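Local coordinates for putative uncharacterized protein (Chaetomium thermophilum, PDB 4XRI), which probably serves as a nuclear import receptor of the importin-beta family, carrying protein cargo and binding a small GTPase, at residues A[194-199]-A[234-239]; A[187-192]-A[207-212]. The protein carries 2 engineered substitutions. All blocks are in the same frame, centred on the assembly; numbering follows the deposited sequence.

Overall arrangement
Both contacts belong to one part of the all-helical solenoid of this HEAT-repeat protein, with centres about 11 Å apart. Interaction 2 is the buried packing of helix 182-193 against helix 200-212. Interaction 1 lies at the surface, where the loop joining those two helices meets helix 224-238. In chain order the four segments alternate, and 194-199 follows just after helix 182-193, which carries the first segment of interaction 2. The contacts also touch each other: Val234 CG2 lies 3.8 Å from Leu210 CD2, Ala237 CB lies 4.1 Å from Ile207 CD1, and Glu197 CG packs 3.5 Å from Gly192 O. A sulfate ion, probably from the crystallisation liquor, sits about 4 Å from the Lys195 side chain.

Interaction 1. Residues A[194-199]-A[234-239]; sequences RKEEPN and VCEATQ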
loop_
_atom_site.group_PDB
_atom_site.type_symbol
_atom_site.label_atom_id
_atom_site.label_comp_id
_atom_site.label_asym_id
_atom_site.label_seq_id
_atom_site.Cartn_x
_atom_site.Cartn_y
_atom_site.Cartn_z
ATOM N N ARG A 194 -38.576 1.882 -1.778
ATOM C CA ARG A 194 -39.533 0.956 -1.178
ATOM C C ARG A 194 -40.228 0.080 -2.210
ATOM O O ARG A 194 -40.317 0.434 -3.385
ATOM C CB ARG A 194 -40.575 1.725 -0.365
ATOM C CG ARG A 194 -40.153 1.965 1.068
ATOM C CD ARG A 194 -41.130 2.862 1.798
ATOM N NE ARG A 194 -40.715 3.089 3.177
ATOM C CZ ARG A 194 -41.210 4.038 3.961
ATOM N NH1 ARG A 194 -42.142 4.861 3.500
ATOM N NH2 ARG A 194 -40.769 4.169 5.204
ATOM N N LYS A 195 -40.722 -1.068 -1.757
ATOM C CA LYS A 195 -41.393 -2.013 -2.641
ATOM C C LYS A 195 -42.738 -1.466 -3.101
ATOM O O LYS A 195 -43.310 -1.940 -4.082
ATOM C CB LYS A 195 -41.578 -3.367 -1.950
ATOM C CG LYS A 195 -42.534 -3.364 -0.768
ATOM C CD LYS A 195 -42.689 -4.773 -0.208
ATOM C CE LYS A 195 -43.596 -4.808 1.011
ATOM N NZ LYS A 195 -43.065 -3.978 2.126
ATOM N N GLU A 196 -43.235 -0.457 -2.393
ATOM C CA GLU A 196 -44.465 0.218 -2.786
ATOM C C GLU A 196 -44.251 1.016 -4.069
ATOM O O GLU A 196 -45.208 1.396 -4.742
ATOM C CB GLU A 196 -44.967 1.133 -1.667
ATOM C CG GLU A 196 -45.585 0.398 -0.487
ATOM C CD GLU A 196 -44.551 -0.262 0.406
ATOM O OE1 GLU A 196 -43.370 0.141 0.350
ATOM O OE2 GLU A 196 -44.920 -1.186 1.162
ATOM N N GLU A 197 -42.989 1.276 -4.395
ATOM C CA GLU A 197 -42.640 1.890 -5.670
ATOM C C GLU A 197 -42.765 0.854 -6.780
ATOM O O GLU A 197 -42.014 -0.119 -6.809
ATOM C CB GLU A 197 -41.222 2.471 -5.629
ATOM C CG GLU A 197 -40.656 2.823 -6.995
ATOM C CD GLU A 197 -41.460 3.893 -7.708
ATOM O OE1 GLU A 197 -41.882 4.863 -7.044
ATOM O OE2 GLU A 197 -41.677 3.758 -8.931
ATOM N N PRO A 198 -43.720 1.066 -7.698
ATOM C CA PRO A 198 -44.044 0.097 -8.753
ATOM C C PRO A 198 -42.903 -0.130 -9.742
ATOM O O PRO A 198 -42.758 -1.229 -10.274
ATOM C CB PRO A 198 -45.247 0.739 -9.457
ATOM C CG PRO A 198 -45.091 2.196 -9.205
ATOM C CD PRO A 198 -44.518 2.299 -7.821
ATOM N N ASN A 199 -42.103 0.903 -9.975
ATOM C CA ASN A 199 -41.059 0.860 -10.990
ATOM C C ASN A 199 -39.722 0.374 -10.435
ATOM O O ASN A 199 -39.150 0.992 -9.534
ATOM C CB ASN A 199 -40.899 2.244 -11.621
ATOM C CG ASN A 199 -40.304 2.187 -13.010
ATOM O OD1 ASN A 199 -39.202 1.674 -13.206
ATOM N ND2 ASN A 199 -41.038 2.708 -13.989
ATOM N N VAL A 234 -33.614 -0.902 3.417
ATOM C CA VAL A 234 -32.459 -1.610 2.876
ATOM C C VAL A 234 -32.665 -3.117 2.997
ATOM O O VAL A 234 -32.429 -3.866 2.049
ATOM C CB VAL A 234 -31.149 -1.214 3.590
ATOM C CG1 VAL A 234 -30.017 -2.136 3.173
ATOM C CG2 VAL A 234 -30.789 0.231 3.282
ATOM N N CYS A 235 -33.109 -3.552 4.172
ATOM C CA CYS A 235 -33.368 -4.964 4.427
ATOM C C CYS A 235 -34.455 -5.492 3.498
ATOM O O CYS A 235 -34.367 -6.608 2.982
ATOM C CB CYS A 235 -33.768 -5.180 5.890
ATOM S SG CYS A 235 -32.408 -4.977 7.072
ATOM N N GLU A 236 -35.476 -4.668 3.290
ATOM C CA GLU A 236 -36.576 -4.982 2.388
ATOM C C GLU A 236 -36.079 -5.183 0.961
ATOM O O GLU A 236 -36.500 -6.106 0.261
ATOM C CB GLU A 236 -37.622 -3.862 2.433
ATOM C CG GLU A 236 -38.754 -3.995 1.429
ATOM C CD GLU A 236 -39.772 -2.869 1.548
ATOM O OE1 GLU A 236 -40.710 -2.997 2.364
ATOM O OE2 GLU A 236 -39.631 -1.854 0.829
ATOM N N ALA A 237 -35.163 -4.313 0.548
ATOM C CA ALA A 237 -34.655 -4.303 -0.817
ATOM C C ALA A 237 -33.731 -5.486 -1.102
ATOM O O ALA A 237 -33.572 -5.888 -2.255
ATOM C CB ALA A 237 -33.934 -2.992 -1.091
ATOM N N THR A 238 -33.130 -6.049 -0.056
ATOM C CA THR A 238 -32.232 -7.192 -0.223
ATOM C C THR A 238 -32.999 -8.443 -0.645
ATOM O O THR A 238 -32.426 -9.369 -1.222
ATOM C CB THR A 238 -31.446 -7.511 1.067
ATOM O OG1 THR A 238 -32.360 -7.832 2.123
ATOM C CG2 THR A 238 -30.581 -6.336 1.481
ATOM N N GLN A 239 -34.294 -8.467 -0.354
ATOM C CA GLN A 239 -35.125 -9.609 -0.711
ATOM C C GLN A 239 -36.077 -9.270 -1.850
ATOM O O GLN A 239 -37.113 -9.914 -2.022
ATOM C CB GLN A 239 -35.905 -10.103 0.504
ATOM C CG GLN A 239 -35.090 -10.996 1.417
ATOM C CD GLN A 239 -35.906 -11.575 2.551
ATOM O OE1 GLN A 239 -36.265 -10.871 3.495
ATOM N NE2 GLN A 239 -36.208 -12.866 2.464
#
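One face of the Glu236 carboxylate is covered by Lys195, whose CG sits over it 3.6 Å from Glu236 CD, while Arg194 CA approaches OE2 close to the carboxylate plane, at 3.5 Å. Both nitrogens of Lys195 reach the group from the covered face. Its backbone N donates to Glu236 OE2 at 2.9 Å, and its ammonium NZ makes a salt bridge to Glu236 OE1 at 2.6 Å; each comes from above the plane, almost 50° out of it. Each oxygen is thus gripped by a different part of the same residue. The lysine manages this by setting CG between its backbone N and carbonyl carbon (chi1 67°) and bending at chi4 (-61°), which curls the chain over the carboxylate.

The site is a type I beta turn, Arg194 to Glu197, closed by Glu197 N to Arg194 O. It lies in the loop between helices 182-193 and 200-212 of the HEAT-type solenoid and receives Glu236 from helix 224-238. A glutamate suits this place because its extended chain carries the charge across to the turn. Cut back to an alanine, this position would lose both carboxylate oxygens, which is likely to leave Lys195 NZ without its closer partner and its backbone N without this acceptor.

Glu196 OE2 is a weaker second mate for Lys195 NZ, at 3.5 Å. The ammonium charge also probably eases the approach of Glu196 OE1 to Glu236 OE2, 4.3 Å apart. Of its side chain, Arg194 brings just CB and CG near OE2; the extended chain carries the guanidinium away from the carboxylate, and the side chain packs on Tyr229 and Val233.

Interaction 2. Residues A[187-192]-A[207-212]; sequences TAVVQG and ITALGD
Val189 meets Leu210 and Ala209 through methyl groups alone, and these are the apolar touches at the heart of the contact. One branch of the valine serves each partner. CG2, set between the backbone N and the carbonyl carbon, lies 4.1 Å from Leu210 CD1, and CG1 reaches Ala209 CB at 4.4 Å. The valine and leucine side chains cross at about a right angle; Leu210, with CG anti to its backbone N (chi1 174°), brings CD1 up to the valine methyl. Short or branched residues suit the seam, where the CA atoms of Val189 and Leu210 come within 6.0 Å of each other, and Ala209, next to Leu210 in the chain, offers just a methyl to the valine, so the backbones can come close.

Hydrogen bonding stays inside each helix, as in Gln191 N to Thr187 O and Gly211 N to Ile207 O. Charge appears beyond the seam, where Asp212 forms a salt bridge with Arg255.

Helices 182-193 and 200-212, joined by a short loop, run roughly antiparallel and inclined to each other, like the helix pairs of HEAT-type solenoids. Neighbours extend the apolar layer: Val189 also packs on Leu160 and Leu210 on Val234. With no hydrogen bond or ion pair crossing the interface, cohesion here rests on burial and fit of hydrocarbon, which is consistent with small shifts between helices in a protein known to be highly flexible.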
loop_
_atom_site.group_PDB
_atom_site.type_symbol
_atom_site.label_atom_id
_atom_site.label_comp_id
_atom_site.label_asym_id
_atom_site.label_seq_id
_atom_site.Cartn_x
_atom_site.Cartn_y
_atom_site.Cartn_z
ATOM N N THR A 187 -36.097 11.326 2.662
ATOM C CA THR A 187 -37.455 10.858 2.415
ATOM C C THR A 187 -37.626 10.461 0.953
ATOM O O THR A 187 -38.233 9.435 0.644
ATOM C CB THR A 187 -38.499 11.932 2.784
ATOM O OG1 THR A 187 -38.470 12.164 4.198
ATOM C CG2 THR A 187 -39.894 11.485 2.385
ATOM N N ALA A 188 -37.067 11.271 0.060
ATOM C CA ALA A 188 -37.195 11.041 -1.376
ATOM C C ALA A 188 -36.515 9.744 -1.811
ATOM O O ALA A 188 -37.079 8.977 -2.594
ATOM C CB ALA A 188 -36.622 12.219 -2.153
ATOM N N VAL A 189 -35.310 9.495 -1.305
ATOM C CA VAL A 189 -34.552 8.321 -1.729
ATOM C C VAL A 189 -35.096 7.038 -1.097
ATOM O O VAL A 189 -35.111 5.986 -1.738
ATOM C CB VAL A 189 -33.042 8.464 -1.406
ATOM C CG1 VAL A 189 -32.494 9.745 -2.025
ATOM C CG2 VAL A 189 -32.780 8.439 0.087
ATOM N N VAL A 190 -35.560 7.126 0.146
ATOM C CA VAL A 190 -36.083 5.955 0.841
ATOM C C VAL A 190 -37.431 5.559 0.254
ATOM O O VAL A 190 -37.687 4.378 -0.003
ATOM C CB VAL A 190 -36.236 6.200 2.356
ATOM C CG1 VAL A 190 -37.091 5.109 2.993
ATOM C CG2 VAL A 190 -34.874 6.264 3.020
ATOM N N GLN A 191 -38.290 6.550 0.039
ATOM C CA GLN A 191 -39.600 6.293 -0.549
ATOM C C GLN A 191 -39.467 5.766 -1.970
ATOM O O GLN A 191 -40.291 4.978 -2.430
ATOM C CB GLN A 191 -40.460 7.556 -0.541
ATOM C CG GLN A 191 -41.004 7.914 0.831
ATOM C CD GLN A 191 -41.962 9.090 0.800
ATOM O OE1 GLN A 191 -42.099 9.772 -0.217
ATOM N NE2 GLN A 191 -42.636 9.331 1.920
ATOM N N GLY A 192 -38.420 6.194 -2.663
ATOM C CA GLY A 192 -38.178 5.726 -4.011
ATOM C C GLY A 192 -37.717 4.282 -4.028
ATOM O O GLY A 192 -37.902 3.576 -5.014
ATOM N N ILE A 207 -32.097 3.100 -4.309
ATOM C CA ILE A 207 -31.292 2.366 -3.340
ATOM C C ILE A 207 -29.808 2.660 -3.561
ATOM O O ILE A 207 -29.024 2.701 -2.614
ATOM C CB ILE A 207 -31.559 0.836 -3.408
ATOM C CG1 ILE A 207 -30.983 0.133 -2.177
ATOM C CG2 ILE A 207 -31.026 0.224 -4.695
ATOM C CD1 ILE A 207 -31.714 0.442 -0.897
ATOM N N THR A 208 -29.436 2.894 -4.816
ATOM C CA THR A 208 -28.068 3.254 -5.162
ATOM C C THR A 208 -27.744 4.637 -4.617
ATOM O O THR A 208 -26.664 4.871 -4.073
ATOM C CB THR A 208 -27.842 3.240 -6.685
ATOM O OG1 THR A 208 -28.221 1.964 -7.212
ATOM C CG2 THR A 208 -26.379 3.514 -7.013
ATOM N N ALA A 209 -28.698 5.549 -4.772
ATOM C CA ALA A 209 -28.542 6.918 -4.299
ATOM C C ALA A 209 -28.439 6.954 -2.778
ATOM O O ALA A 209 -27.676 7.744 -2.219
ATOM C CB ALA A 209 -29.701 7.777 -4.774
ATOM N N LEU A 210 -29.209 6.095 -2.116
ATOM C CA LEU A 210 -29.144 5.975 -0.664
ATOM C C LEU A 210 -27.752 5.534 -0.228
ATOM O O LEU A 210 -27.189 6.075 0.723
ATOM C CB LEU A 210 -30.202 4.993 -0.152
ATOM C CG LEU A 210 -30.150 4.667 1.343
ATOM C CD1 LEU A 210 -30.237 5.935 2.177
ATOM C CD2 LEU A 210 -31.265 3.696 1.716
ATOM N N GLY A 211 -27.200 4.556 -0.938
ATOM C CA GLY A 211 -25.857 4.079 -0.674
ATOM C C GLY A 211 -24.840 5.193 -0.811
ATOM O O GLY A 211 -23.965 5.353 0.035
ATOM N N ASP A 212 -24.972 5.978 -1.875
ATOM C CA ASP A 212 -24.069 7.096 -2.128
ATOM C C ASP A 212 -24.246 8.217 -1.105
ATOM O O ASP A 212 -23.330 9.002 -0.872
ATOM C CB ASP A 212 -24.285 7.650 -3.542
ATOM C CG ASP A 212 -23.807 6.699 -4.624
ATOM O OD1 ASP A 212 -22.965 5.825 -4.323
ATOM O OD2 ASP A 212 -24.265 6.830 -5.778
#